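Local coordinates for uncharacterized protein (Legionella pneumophila subsp. pneumophila, PDB 4WRP) that is of unknown function but is thought to be a Legionella effector, this chain being its helical C-terminal DUF5617 domain, at residues A[32-37]-A[88-93]; A[76-81]-A[95-100]; A[19-24]-A[39-44]; A[47-52]-A[70-75]. One frame throughout, in Å; residues are numbered along the deposited sequence.

Contact 1 of 4, residues A[32-37]-A[88-93]; sequences DVEYKK and TTSRAL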
loop_
_atom_site.group_PDB
_atom_site.type_symbol
_atom_site.label_atom_id
_atom_site.label_comp_id
_atom_site.label_asym_id
_atom_site.label_seq_id
_atom_site.Cartn_x
_atom_site.Cartn_y
_atom_site.Cartn_z
ATOM N N ASP A 32 12.997 -4.860 19.766
ATOM C CA ASP A 32 13.813 -3.863 19.087
ATOM C C ASP A 32 13.219 -2.475 19.263
ATOM O O ASP A 32 12.011 -2.315 19.413
ATOM C CB ASP A 32 13.922 -4.191 17.595
ATOM C CG ASP A 32 15.057 -5.132 17.291
ATOM O OD1 ASP A 32 16.114 -5.017 17.930
ATOM O OD2 ASP A 32 14.900 -5.973 16.402
ATOM N N VAL A 33 14.054 -1.449 19.236
ATOM C CA VAL A 33 13.497 -0.114 19.290
ATOM C C VAL A 33 12.626 0.106 18.055
ATOM O O VAL A 33 12.819 -0.521 17.013
ATOM C CB VAL A 33 14.560 0.981 19.379
ATOM C CG1 VAL A 33 15.344 0.852 20.694
ATOM C CG2 VAL A 33 15.458 0.947 18.166
ATOM N N GLU A 34 11.644 0.976 18.201
ATOM C CA GLU A 34 10.679 1.192 17.161
ATOM C C GLU A 34 11.339 1.758 15.921
ATOM O O GLU A 34 10.982 1.367 14.820
ATOM C CB GLU A 34 9.542 2.100 17.655
ATOM C CG GLU A 34 8.620 1.414 18.645
ATOM C CD GLU A 34 7.963 0.169 18.063
ATOM O OE1 GLU A 34 7.487 0.214 16.911
ATOM O OE2 GLU A 34 7.976 -0.884 18.734
ATOM N N TYR A 35 12.325 2.630 16.084
ATOM C CA TYR A 35 13.008 3.198 14.907
ATOM C C TYR A 35 13.585 2.118 13.992
ATOM O O TYR A 35 13.576 2.252 12.795
ATOM C CB TYR A 35 14.141 4.167 15.311
ATOM C CG TYR A 35 15.044 4.483 14.154
ATOM C CD1 TYR A 35 14.750 5.547 13.275
ATOM C CD2 TYR A 35 16.189 3.688 13.893
ATOM C CE1 TYR A 35 15.591 5.834 12.192
ATOM C CE2 TYR A 35 17.015 3.951 12.805
ATOM C CZ TYR A 35 16.714 5.027 11.954
ATOM O OH TYR A 35 17.536 5.269 10.875
ATOM N N LYS A 36 14.104 1.050 14.578
ATOM C CA LYS A 36 14.687 -0.005 13.818
ATOM C C LYS A 36 13.593 -0.724 13.019
ATOM O O LYS A 36 13.811 -1.088 11.879
ATOM C CB LYS A 36 15.431 -0.971 14.754
ATOM C CG LYS A 36 16.237 -2.038 14.046
ATOM C CD LYS A 36 17.163 -2.777 15.011
ATOM C CE LYS A 36 18.086 -3.758 14.283
ATOM N NZ LYS A 36 17.873 -5.181 14.680
ATOM N N LYS A 37 12.410 -0.899 13.599
ATOM C CA LYS A 37 11.316 -1.540 12.859
ATOM C C LYS A 37 10.814 -0.669 11.681
ATOM O O LYS A 37 10.655 -1.141 10.564
ATOM C CB LYS A 37 10.174 -1.848 13.783
ATOM C CG LYS A 37 10.564 -2.892 14.859
ATOM C CD LYS A 37 9.477 -2.980 15.913
ATOM C CE LYS A 37 9.994 -3.690 17.142
ATOM N NZ LYS A 37 8.839 -3.894 18.054
ATOM N N THR A 88 5.850 7.109 14.959
ATOM C CA THR A 88 6.714 6.805 16.104
ATOM C C THR A 88 6.662 5.334 16.508
ATOM O O THR A 88 7.586 4.848 17.142
ATOM C CB THR A 88 6.358 7.670 17.329
ATOM O OG1 THR A 88 5.056 7.329 17.771
ATOM C CG2 THR A 88 6.342 9.162 16.968
ATOM N N THR A 89 5.630 4.604 16.099
ATOM C CA THR A 89 5.617 3.140 16.238
ATOM C C THR A 89 5.405 2.435 14.921
ATOM O O THR A 89 4.726 2.943 13.996
ATOM C CB THR A 89 4.520 2.660 17.219
ATOM O OG1 THR A 89 3.216 2.893 16.640
ATOM C CG2 THR A 89 4.647 3.416 18.559
ATOM N N SER A 90 5.966 1.235 14.834
ATOM C CA SER A 90 5.781 0.411 13.669
ATOM C C SER A 90 4.334 -0.080 13.570
ATOM O O SER A 90 3.810 -0.292 12.478
ATOM C CB SER A 90 6.734 -0.776 13.709
ATOM O OG SER A 90 6.433 -1.587 14.830
ATOM N N ARG A 91 3.678 -0.228 14.710
ATOM C CA ARG A 91 2.253 -0.562 14.739
ATOM C C ARG A 91 1.372 0.442 13.999
ATOM O O ARG A 91 0.484 0.055 13.236
ATOM C CB ARG A 91 1.786 -0.733 16.198
ATOM C CG ARG A 91 0.301 -0.782 16.381
ATOM C CD ARG A 91 -0.090 -0.946 17.872
ATOM N NE ARG A 91 0.770 -1.913 18.573
ATOM C CZ ARG A 91 1.860 -1.623 19.293
ATOM N NH1 ARG A 91 2.547 -2.627 19.851
ATOM N NH2 ARG A 91 2.271 -0.360 19.464
ATOM N N ALA A 92 1.605 1.727 14.205
ATOM C CA ALA A 92 0.847 2.745 13.475
ATOM C C ALA A 92 1.144 2.707 12.005
ATOM O O ALA A 92 0.257 2.887 11.189
ATOM C CB ALA A 92 1.164 4.135 13.993
ATOM N N LEU A 93 2.416 2.547 11.659
ATOM C CA LEU A 93 2.810 2.436 10.241
ATOM C C LEU A 93 2.128 1.257 9.558
ATOM O O LEU A 93 1.621 1.375 8.430
ATOM C CB LEU A 93 4.325 2.353 10.125
ATOM C CG LEU A 93 4.929 2.177 8.742
ATOM C CD1 LEU A 93 4.351 3.237 7.760
ATOM C CD2 LEU A 93 6.452 2.268 8.826
HETATM O O HOH W 1 5.045 -1.061 17.394
#

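Contact 2 of 4, residues A[76-81]-A[95-100]; sequences DDIVKE and DRLDNL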
loop_
_atom_site.group_PDB
_atom_site.type_symbol
_atom_site.label_atom_id
_atom_site.label_comp_id
_atom_site.label_asym_id
_atom_site.label_seq_id
_atom_site.Cartn_x
_atom_site.Cartn_y
_atom_site.Cartn_z
ATOM N N ASP A 76 4.447 5.234 -2.132
ATOM C CA ASP A 76 5.423 6.327 -2.192
ATOM C C ASP A 76 5.034 7.526 -1.298
ATOM O O ASP A 76 5.895 8.114 -0.627
ATOM C CB ASP A 76 5.590 6.732 -3.637
ATOM C CG ASP A 76 6.782 7.595 -3.833
ATOM O OD1 ASP A 76 7.915 7.047 -3.798
ATOM O OD2 ASP A 76 6.562 8.826 -3.938
ATOM N N ASP A 77 3.744 7.862 -1.251
ATOM C CA ASP A 77 3.265 8.883 -0.308
ATOM C C ASP A 77 3.471 8.413 1.137
ATOM O O ASP A 77 3.794 9.195 2.026
ATOM C CB ASP A 77 1.776 9.152 -0.480
ATOM C CG ASP A 77 1.429 9.855 -1.788
ATOM O OD1 ASP A 77 2.331 10.415 -2.457
ATOM O OD2 ASP A 77 0.219 9.809 -2.146
ATOM N N ILE A 78 3.272 7.128 1.405
ATOM C CA ILE A 78 3.505 6.665 2.790
ATOM C C ILE A 78 5.010 6.782 3.162
ATOM O O ILE A 78 5.389 7.186 4.271
ATOM C CB ILE A 78 2.913 5.253 2.985
ATOM C CG1 ILE A 78 1.395 5.310 2.825
ATOM C CG2 ILE A 78 3.316 4.673 4.315
ATOM C CD1 ILE A 78 0.715 3.943 2.780
ATOM N N VAL A 79 5.897 6.407 2.263
ATOM C CA VAL A 79 7.326 6.536 2.510
ATOM C C VAL A 79 7.663 8.004 2.803
ATOM O O VAL A 79 8.409 8.324 3.717
ATOM C CB VAL A 79 8.134 6.016 1.337
ATOM C CG1 VAL A 79 9.612 6.414 1.453
ATOM C CG2 VAL A 79 7.964 4.494 1.243
ATOM N N LYS A 80 7.060 8.901 2.072
ATOM C CA LYS A 80 7.239 10.300 2.404
ATOM C C LYS A 80 6.714 10.654 3.807
ATOM O O LYS A 80 7.321 11.436 4.501
ATOM C CB LYS A 80 6.560 11.137 1.373
ATOM C CG LYS A 80 7.090 12.549 1.318
ATOM C CD LYS A 80 6.684 13.217 0.006
ATOM C CE LYS A 80 6.157 14.636 0.227
ATOM N NZ LYS A 80 5.069 14.979 -0.747
ATOM N N GLU A 81 5.590 10.072 4.221
ATOM C CA GLU A 81 5.084 10.278 5.556
ATOM C C GLU A 81 6.046 9.776 6.624
ATOM O O GLU A 81 6.137 10.375 7.721
ATOM C CB GLU A 81 3.689 9.595 5.741
ATOM C CG GLU A 81 2.545 10.250 4.968
ATOM C CD GLU A 81 1.268 9.341 4.980
ATOM O OE1 GLU A 81 1.198 8.287 5.704
ATOM O OE2 GLU A 81 0.347 9.666 4.199
ATOM N N ASP A 95 -0.698 -0.169 10.481
ATOM C CA ASP A 95 -2.134 0.170 10.331
ATOM C C ASP A 95 -2.370 1.052 9.115
ATOM O O ASP A 95 -3.363 0.876 8.426
ATOM C CB ASP A 95 -2.704 0.864 11.570
ATOM C CG ASP A 95 -2.936 -0.133 12.761
ATOM O OD1 ASP A 95 -3.142 -1.333 12.507
ATOM O OD2 ASP A 95 -2.928 0.297 13.929
ATOM N N ARG A 96 -1.492 2.010 8.880
ATOM C CA ARG A 96 -1.614 2.853 7.692
ATOM C C ARG A 96 -1.577 1.983 6.445
ATOM O O ARG A 96 -2.412 2.137 5.556
ATOM C CB ARG A 96 -0.505 3.921 7.660
ATOM C CG ARG A 96 -0.465 4.765 6.383
ATOM C CD ARG A 96 -1.503 5.919 6.359
ATOM N NE ARG A 96 -1.231 6.843 5.247
ATOM C CZ ARG A 96 -1.747 6.816 4.010
ATOM N NH1 ARG A 96 -2.699 5.966 3.614
ATOM N NH2 ARG A 96 -1.302 7.703 3.126
ATOM N N LEU A 97 -0.617 1.045 6.378
ATOM C CA LEU A 97 -0.480 0.184 5.211
ATOM C C LEU A 97 -1.684 -0.706 5.057
ATOM O O LEU A 97 -2.222 -0.902 3.944
ATOM C CB LEU A 97 0.800 -0.635 5.260
ATOM C CG LEU A 97 2.069 0.186 5.165
ATOM C CD1 LEU A 97 3.250 -0.613 5.678
ATOM C CD2 LEU A 97 2.326 0.632 3.724
ATOM N N ASP A 98 -2.181 -1.160 6.173
ATOM C CA ASP A 98 -3.299 -2.101 6.169
ATOM C C ASP A 98 -4.492 -1.479 5.503
ATOM O O ASP A 98 -5.106 -2.073 4.642
ATOM C CB ASP A 98 -3.666 -2.429 7.606
ATOM C CG ASP A 98 -4.100 -3.833 7.787
ATOM O OD1 ASP A 98 -4.350 -4.523 6.766
ATOM O OD2 ASP A 98 -4.211 -4.239 8.985
ATOM N N ASN A 99 -4.737 -0.211 5.839
ATOM C CA ASN A 99 -5.957 0.488 5.474
ATOM C C ASN A 99 -5.842 1.436 4.269
ATOM O O ASN A 99 -6.731 2.283 4.064
ATOM C CB ASN A 99 -6.373 1.277 6.713
ATOM C CG ASN A 99 -6.823 0.352 7.829
ATOM O OD1 ASN A 99 -7.761 -0.392 7.648
ATOM N ND2 ASN A 99 -6.173 0.398 8.957
ATOM N N LEU A 100 -4.783 1.314 3.479
ATOM C CA LEU A 100 -4.527 2.314 2.450
ATOM C C LEU A 100 -5.538 2.218 1.314
ATOM O O LEU A 100 -5.705 3.178 0.570
ATOM C CB LEU A 100 -3.081 2.277 1.926
ATOM C CG LEU A 100 -2.648 1.096 1.085
ATOM C CD1 LEU A 100 -3.161 1.228 -0.339
ATOM C CD2 LEU A 100 -1.139 0.969 1.112
#

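Contact 3 of 4, residues A[19-24]-A[39-44]; sequences EIMNDP and HAIRTV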
loop_
_atom_site.group_PDB
_atom_site.type_symbol
_atom_site.label_atom_id
_atom_site.label_comp_id
_atom_site.label_asym_id
_atom_site.label_seq_id
_atom_site.Cartn_x
_atom_site.Cartn_y
_atom_site.Cartn_z
ATOM N N GLU A 19 4.886 -11.451 4.378
ATOM C CA GLU A 19 5.856 -12.515 4.168
ATOM C C GLU A 19 7.227 -11.881 4.145
ATOM O O GLU A 19 8.133 -12.330 4.835
ATOM C CB GLU A 19 5.611 -13.320 2.885
ATOM C CG GLU A 19 6.750 -14.327 2.636
ATOM C CD GLU A 19 6.484 -15.351 1.538
ATOM O OE1 GLU A 19 5.304 -15.581 1.185
ATOM O OE2 GLU A 19 7.471 -15.963 1.040
ATOM N N ILE A 20 7.375 -10.795 3.412
ATOM C CA ILE A 20 8.662 -10.084 3.406
ATOM C C ILE A 20 9.115 -9.628 4.797
ATOM O O ILE A 20 10.252 -9.870 5.172
ATOM C CB ILE A 20 8.668 -8.878 2.414
ATOM C CG1 ILE A 20 8.587 -9.402 0.981
ATOM C CG2 ILE A 20 9.965 -8.125 2.528
ATOM C CD1 ILE A 20 8.075 -8.398 -0.038
HETATM N N MSE A 21 8.246 -8.978 5.580
HETATM C CA MSE A 21 8.672 -8.449 6.853
HETATM C C MSE A 21 8.987 -9.566 7.851
HETATM O O MSE A 21 9.738 -9.326 8.754
HETATM C CB MSE A 21 7.632 -7.545 7.512
HETATM C CG MSE A 21 7.320 -6.310 6.676
HETATM SE SE MSE A 21 8.935 -5.439 6.001
HETATM C CE MSE A 21 10.071 -5.249 7.576
ATOM N N ASN A 22 8.394 -10.742 7.701
ATOM C CA ASN A 22 8.705 -11.872 8.531
ATOM C C ASN A 22 9.956 -12.644 8.076
ATOM O O ASN A 22 10.253 -13.672 8.622
ATOM C CB ASN A 22 7.528 -12.856 8.553
ATOM C CG ASN A 22 6.427 -12.403 9.464
ATOM O OD1 ASN A 22 6.671 -11.989 10.583
ATOM N ND2 ASN A 22 5.210 -12.471 8.983
ATOM N N ASP A 23 10.640 -12.174 7.038
ATOM C CA ASP A 23 11.873 -12.788 6.599
ATOM C C ASP A 23 12.909 -12.753 7.733
ATOM O O ASP A 23 13.176 -11.695 8.316
ATOM C CB ASP A 23 12.418 -12.083 5.348
ATOM C CG ASP A 23 13.539 -12.866 4.662
ATOM O OD1 ASP A 23 14.537 -13.240 5.288
ATOM O OD2 ASP A 23 13.396 -13.151 3.474
ATOM N N PRO A 24 13.517 -13.916 8.027
ATOM C CA PRO A 24 14.522 -13.976 9.070
ATOM C C PRO A 24 15.739 -13.060 8.796
ATOM O O PRO A 24 16.385 -12.569 9.733
ATOM C CB PRO A 24 14.924 -15.448 9.088
ATOM C CG PRO A 24 14.574 -15.967 7.733
ATOM C CD PRO A 24 13.385 -15.174 7.286
ATOM N N HIS A 39 12.374 1.735 10.166
ATOM C CA HIS A 39 13.364 1.791 9.100
ATOM C C HIS A 39 13.406 0.559 8.190
ATOM O O HIS A 39 13.502 0.703 6.978
ATOM C CB HIS A 39 14.787 2.072 9.611
ATOM C CG HIS A 39 15.708 2.528 8.514
ATOM N ND1 HIS A 39 16.734 1.738 8.024
ATOM C CD2 HIS A 39 15.700 3.648 7.756
ATOM C CE1 HIS A 39 17.342 2.372 7.040
ATOM N NE2 HIS A 39 16.738 3.539 6.864
ATOM N N ALA A 40 13.315 -0.637 8.754
ATOM C CA ALA A 40 13.267 -1.853 7.955
ATOM C C ALA A 40 12.033 -1.868 7.045
ATOM O O ALA A 40 12.125 -2.195 5.858
ATOM C CB ALA A 40 13.278 -3.094 8.877
ATOM N N ILE A 41 10.890 -1.435 7.590
ATOM C CA ILE A 41 9.685 -1.334 6.797
ATOM C C ILE A 41 9.876 -0.288 5.719
ATOM O O ILE A 41 9.508 -0.473 4.556
ATOM C CB ILE A 41 8.484 -0.942 7.680
ATOM C CG1 ILE A 41 8.145 -2.112 8.591
ATOM C CG2 ILE A 41 7.275 -0.580 6.817
ATOM C CD1 ILE A 41 7.199 -1.761 9.707
ATOM N N ARG A 42 10.438 0.833 6.096
ATOM C CA ARG A 42 10.693 1.887 5.082
ATOM C C ARG A 42 11.544 1.384 3.914
ATOM O O ARG A 42 11.250 1.618 2.716
ATOM C CB ARG A 42 11.375 3.071 5.724
ATOM C CG ARG A 42 11.499 4.237 4.735
ATOM C CD ARG A 42 12.618 5.208 5.060
ATOM N NE ARG A 42 12.611 6.288 4.044
ATOM C CZ ARG A 42 13.127 6.191 2.815
ATOM N NH1 ARG A 42 13.735 5.071 2.425
ATOM N NH2 ARG A 42 13.060 7.229 1.950
ATOM N N THR A 43 12.600 0.655 4.256
ATOM C CA THR A 43 13.453 0.047 3.237
ATOM C C THR A 43 12.700 -0.826 2.243
ATOM O O THR A 43 12.861 -0.687 1.028
ATOM C CB THR A 43 14.604 -0.733 3.894
ATOM O OG1 THR A 43 15.320 0.204 4.691
ATOM C CG2 THR A 43 15.533 -1.260 2.849
ATOM N N VAL A 44 11.854 -1.697 2.778
ATOM C CA VAL A 44 11.084 -2.593 1.961
ATOM C C VAL A 44 10.062 -1.843 1.100
ATOM O O VAL A 44 9.850 -2.180 -0.070
ATOM C CB VAL A 44 10.397 -3.626 2.870
ATOM C CG1 VAL A 44 9.331 -4.399 2.132
ATOM C CG2 VAL A 44 11.484 -4.539 3.450
#

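Contact 4 of 4, residues A[47-52]-A[70-75]; sequences DYTKGG and HHVKVV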
loop_
_atom_site.group_PDB
_atom_site.type_symbol
_atom_site.label_atom_id
_atom_site.label_comp_id
_atom_site.label_asym_id
_atom_site.label_seq_id
_atom_site.Cartn_x
_atom_site.Cartn_y
_atom_site.Cartn_z
ATOM N N ASP A 47 11.924 -0.067 -1.730
ATOM C CA ASP A 47 12.275 -1.039 -2.753
ATOM C C ASP A 47 11.058 -1.331 -3.632
ATOM O O ASP A 47 11.164 -1.368 -4.864
ATOM C CB ASP A 47 12.874 -2.309 -2.121
ATOM C CG ASP A 47 13.229 -3.355 -3.150
ATOM O OD1 ASP A 47 13.975 -2.981 -4.088
ATOM O OD2 ASP A 47 12.745 -4.527 -3.024
ATOM N N TYR A 48 9.887 -1.438 -3.021
ATOM C CA TYR A 48 8.636 -1.638 -3.769
ATOM C C TYR A 48 8.362 -0.536 -4.782
ATOM O O TYR A 48 7.929 -0.817 -5.875
ATOM C CB TYR A 48 7.450 -1.764 -2.822
ATOM C CG TYR A 48 6.090 -1.860 -3.441
ATOM C CD1 TYR A 48 5.700 -2.980 -4.169
ATOM C CD2 TYR A 48 5.182 -0.825 -3.295
ATOM C CE1 TYR A 48 4.442 -3.094 -4.712
ATOM C CE2 TYR A 48 3.924 -0.898 -3.865
ATOM C CZ TYR A 48 3.548 -2.046 -4.551
ATOM O OH TYR A 48 2.293 -2.108 -5.100
ATOM N N THR A 49 8.623 0.708 -4.410
ATOM C CA THR A 49 8.328 1.836 -5.301
ATOM C C THR A 49 9.397 1.988 -6.386
ATOM O O THR A 49 9.247 2.818 -7.239
ATOM C CB THR A 49 8.246 3.136 -4.520
ATOM O OG1 THR A 49 9.540 3.405 -3.973
ATOM C CG2 THR A 49 7.199 3.045 -3.372
ATOM N N LYS A 50 10.475 1.202 -6.332
ATOM C CA LYS A 50 11.549 1.293 -7.282
ATOM C C LYS A 50 11.603 0.021 -8.110
ATOM O O LYS A 50 12.627 -0.312 -8.616
ATOM C CB LYS A 50 12.885 1.479 -6.556
ATOM C CG LYS A 50 13.043 2.813 -5.854
ATOM C CD LYS A 50 14.300 2.833 -5.006
ATOM C CE LYS A 50 14.810 4.248 -4.741
ATOM N NZ LYS A 50 13.936 5.161 -3.932
ATOM N N GLY A 51 10.513 -0.728 -8.191
ATOM C CA GLY A 51 10.493 -1.928 -9.030
ATOM C C GLY A 51 10.670 -3.240 -8.304
ATOM O O GLY A 51 10.530 -4.286 -8.931
ATOM N N GLY A 52 11.005 -3.206 -7.014
ATOM C CA GLY A 52 10.985 -4.413 -6.199
ATOM C C GLY A 52 12.149 -5.377 -6.380
ATOM O O GLY A 52 12.069 -6.561 -6.008
ATOM N N HIS A 70 -0.945 2.809 -9.406
ATOM C CA HIS A 70 -1.514 3.677 -8.432
ATOM C C HIS A 70 -1.127 3.205 -7.018
ATOM O O HIS A 70 -0.938 4.012 -6.126
ATOM C CB HIS A 70 -3.017 3.688 -8.524
ATOM C CG HIS A 70 -3.654 4.598 -7.534
ATOM N ND1 HIS A 70 -3.587 5.971 -7.641
ATOM C CD2 HIS A 70 -4.354 4.339 -6.408
ATOM C CE1 HIS A 70 -4.246 6.519 -6.637
ATOM N NE2 HIS A 70 -4.699 5.549 -5.863
ATOM N N HIS A 71 -0.991 1.897 -6.833
ATOM C CA HIS A 71 -0.652 1.384 -5.504
ATOM C C HIS A 71 0.746 1.829 -5.086
ATOM O O HIS A 71 0.943 2.287 -3.979
ATOM C CB HIS A 71 -0.774 -0.097 -5.482
ATOM C CG HIS A 71 -0.727 -0.673 -4.113
ATOM N ND1 HIS A 71 0.454 -1.034 -3.516
ATOM C CD2 HIS A 71 -1.703 -0.975 -3.224
ATOM C CE1 HIS A 71 0.216 -1.505 -2.307
ATOM N NE2 HIS A 71 -1.088 -1.497 -2.113
ATOM N N VAL A 72 1.684 1.749 -6.016
ATOM C CA VAL A 72 3.022 2.299 -5.857
ATOM C C VAL A 72 2.970 3.802 -5.530
ATOM O O VAL A 72 3.652 4.235 -4.618
ATOM C CB VAL A 72 3.880 1.969 -7.095
ATOM C CG1 VAL A 72 5.130 2.846 -7.239
ATOM C CG2 VAL A 72 4.233 0.483 -7.058
ATOM N N LYS A 73 2.161 4.584 -6.249
ATOM C CA LYS A 73 1.969 6.005 -5.897
ATOM C C LYS A 73 1.543 6.179 -4.416
ATOM O O LYS A 73 2.100 6.999 -3.711
ATOM C CB LYS A 73 0.949 6.636 -6.808
ATOM C CG LYS A 73 1.038 8.147 -6.990
ATOM C CD LYS A 73 0.493 8.986 -5.833
ATOM C CE LYS A 73 -1.016 8.859 -5.621
ATOM N NZ LYS A 73 -1.510 9.685 -4.470
ATOM N N VAL A 74 0.561 5.414 -3.947
ATOM C CA VAL A 74 0.144 5.523 -2.544
ATOM C C VAL A 74 1.285 5.148 -1.586
ATOM O O VAL A 74 1.540 5.868 -0.612
ATOM C CB VAL A 74 -1.132 4.681 -2.294
ATOM C CG1 VAL A 74 -1.560 4.755 -0.830
ATOM C CG2 VAL A 74 -2.250 5.219 -3.213
ATOM N N VAL A 75 1.988 4.040 -1.856
ATOM C CA VAL A 75 3.080 3.589 -0.976
ATOM C C VAL A 75 4.206 4.630 -0.994
ATOM O O VAL A 75 4.777 4.966 0.006
ATOM C CB VAL A 75 3.532 2.195 -1.351
ATOM C CG1 VAL A 75 4.769 1.788 -0.592
ATOM C CG2 VAL A 75 2.408 1.198 -1.033
#

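Contact 1 of 4, residues A[32-37]-A[88-93]
Two helix starts meet here, and the carboxylate of Glu-34, in the first turn of helix 34-49, binds the first turn of helix 90-98. Its OE1 takes the backbone N-H of Ser-90 at 2.8 Å (Ser-90 N to Glu-34 OE1), almost straight at 177° and arriving nearly end-on to the C-O bond. The hydroxyl of the same serine adds a second bond, Ser-90 OG to Glu-34 OE1 at 2.9 Å, on the syn lone pair. A water donates to OE1 as well and accepts from Arg-91 N, so that one oxygen is gripped by three donors. The chain of Glu-34 bends at chi2 (-59°), which turns the carboxylate back to the neighbouring helix start. Its other oxygen pairs with Lys-37 NZ in a salt bridge, and that ammonium also bonds the carbonyl of Arg-30. The aliphatic part of Lys-37 lies against the serine, CD 3.5 Å from Ser-90 OG. Thr-89 N-caps helix 90-98 through Thr-89 OG1 to Ala-92 N, 3.1 Å; the glutamate adds a negative group at the same helix end, where it should be favoured electrostatically. Just inward, Leu-93 packs between Ile-38 and Ile-41 of helix 34-49 and Ile-78 and Ile-82 of helix 68-83.

Contact 2 of 4, residues A[76-81]-A[95-100]
The guanidinium of Arg-96 has Ile-78 over one face and the carboxylate of Glu-81 at its edge. Above the face, toward the rim, Ile-78 CG1 stands 3.6 Å from Arg-96 NH2. At the edge Glu-81 is held side-on by two nitrogens, one to each oxygen: Arg-96 NE to Glu-81 OE1 is 2.9 Å and Arg-96 NH2 to Glu-81 OE2 is 2.8 Å. Both oxygens lie close to the guanidinium plane, yet the two planes are twisted 32° apart, and the NH2 hydrogen bond meets OE2 on its syn side, tilted from the carboxylate plane. Arg-96 arrives at this place because its chain folds at chi2 (81°), whereas Glu-81 reaches out extended beyond CG. Further along the interface Ile-78 CD1 touches Leu-97 CD2 at 3.8 Å and Leu-100 CD2 at 3.9 Å, joining helix 68-83 to Leu-97 and Leu-100 at the far end of segment 95-100. Leu-97 continues the apolar layer to Trp-13 and Phe-17 of helix 6-21. Tyr-87 OH gives Glu-81 OE1 another hydrogen-bond partner. The paired charges therefore sit beside hydrocarbon, where the two-point bond fixes the rotation of the guanidinium, and the arginine would tend to keep the glutamate ionised.

Contact 3 of 4, residues A[19-24]-A[39-44]
Met-21, present as selenomethionine in the last turn of helix 6-21, carries most of this helix-to-helix packing against helix 34-49. From CB, which points along the interface, CG lies anti to the carbonyl carbon (chi1 -62°), and two further bends, at chi2 and chi3, curl the chain toward its neighbour. The Met-21 and Val-44 side chains pass each other in opposite directions, with Met-21 SE 3.7 Å from Val-44 CG2 and 3.9 Å from Val-44 CB. The terminal methyl then turns into helix 34-49: Met-21 CE is 3.8 Å from Ile-41 CG1, approached at about a right angle, and 4.1 Å from Ala-40 CB, so it rests over consecutive residues of one turn. Val-44 also meets Ile-20, most closely Val-44 CG1 to Ile-20 CG2 at 3.8 Å. Phe-17 of helix 6-21 also packs on both Ile-41 and Val-44, and Trp-56 lies against Ile-20. Across the two segments no hydrogen bond or salt bridge forms. The helices are joined here by dispersion and the burial of hydrocarbon, with the long unbranched chain of residue 21, here carrying selenium, laid against Ala-40, Ile-41 and Val-44.

Contact 4 of 4, residues A[47-52]-A[70-75]
Tyr-48 and His-71 both set CG trans to their own backbone nitrogen (chi1 175° and -168°), and these torsions bring the phenol and the imidazole together between helix 34-49 and helix 68-83, in the core of the helical domain. Tyr-48 OH and His-71 ND1 share a hydrogen bond of 2.7 Å. The side chains meet at about a right angle; the ring planes stand 85° apart and the rings meet at their rims without stacking. Each polar group has a further partner on helix 6-21: Tyr-48 OH bonds Tyr-9 OH, and His-71 NE2 bonds His-10 ND1, while Trp-13 packs against both rings. The buried imidazole is thus held at both nitrogens, which would fix its flip. Two valines of helix 68-83 hold the phenol ring in place. Val-72 CG2 is 3.5 Å from Tyr-48 CE2, and Val-75 CG1 sits at the ring edge, 3.8 Å from Tyr-48 CD2. Thr-49 adds a smaller contact; its hydroxyl bonds the carbonyl of Asp-46, and its methyl faces the other helix, with Thr-49 CG2 3.9 Å from Val-75 CG1.

Contact 1 is a surface contact, its centre about 17 Å from the centre of the chain, whereas contacts 2, 3 and 4 are buried. Helix 34-49 runs through contacts 1, 3 and 4, meeting a different helix in each; helix 68-83 serves contacts 2 and 4, and helix 90-98 serves contacts 1 and 2. Chemistry follows place: a carboxylate at a helix start outside, a salt bridge set against hydrocarbon in contact 2, purely apolar packing in contact 3, and a buried tyrosine-histidine bond in contact 4. Side chains join the sites: Ser-90 of contact 1 packs on Ile-41 of contact 3, Val-79 of contact 2 on Arg-42 of contact 3, and Leu-100 of contact 2 reaches His-71 of contact 4.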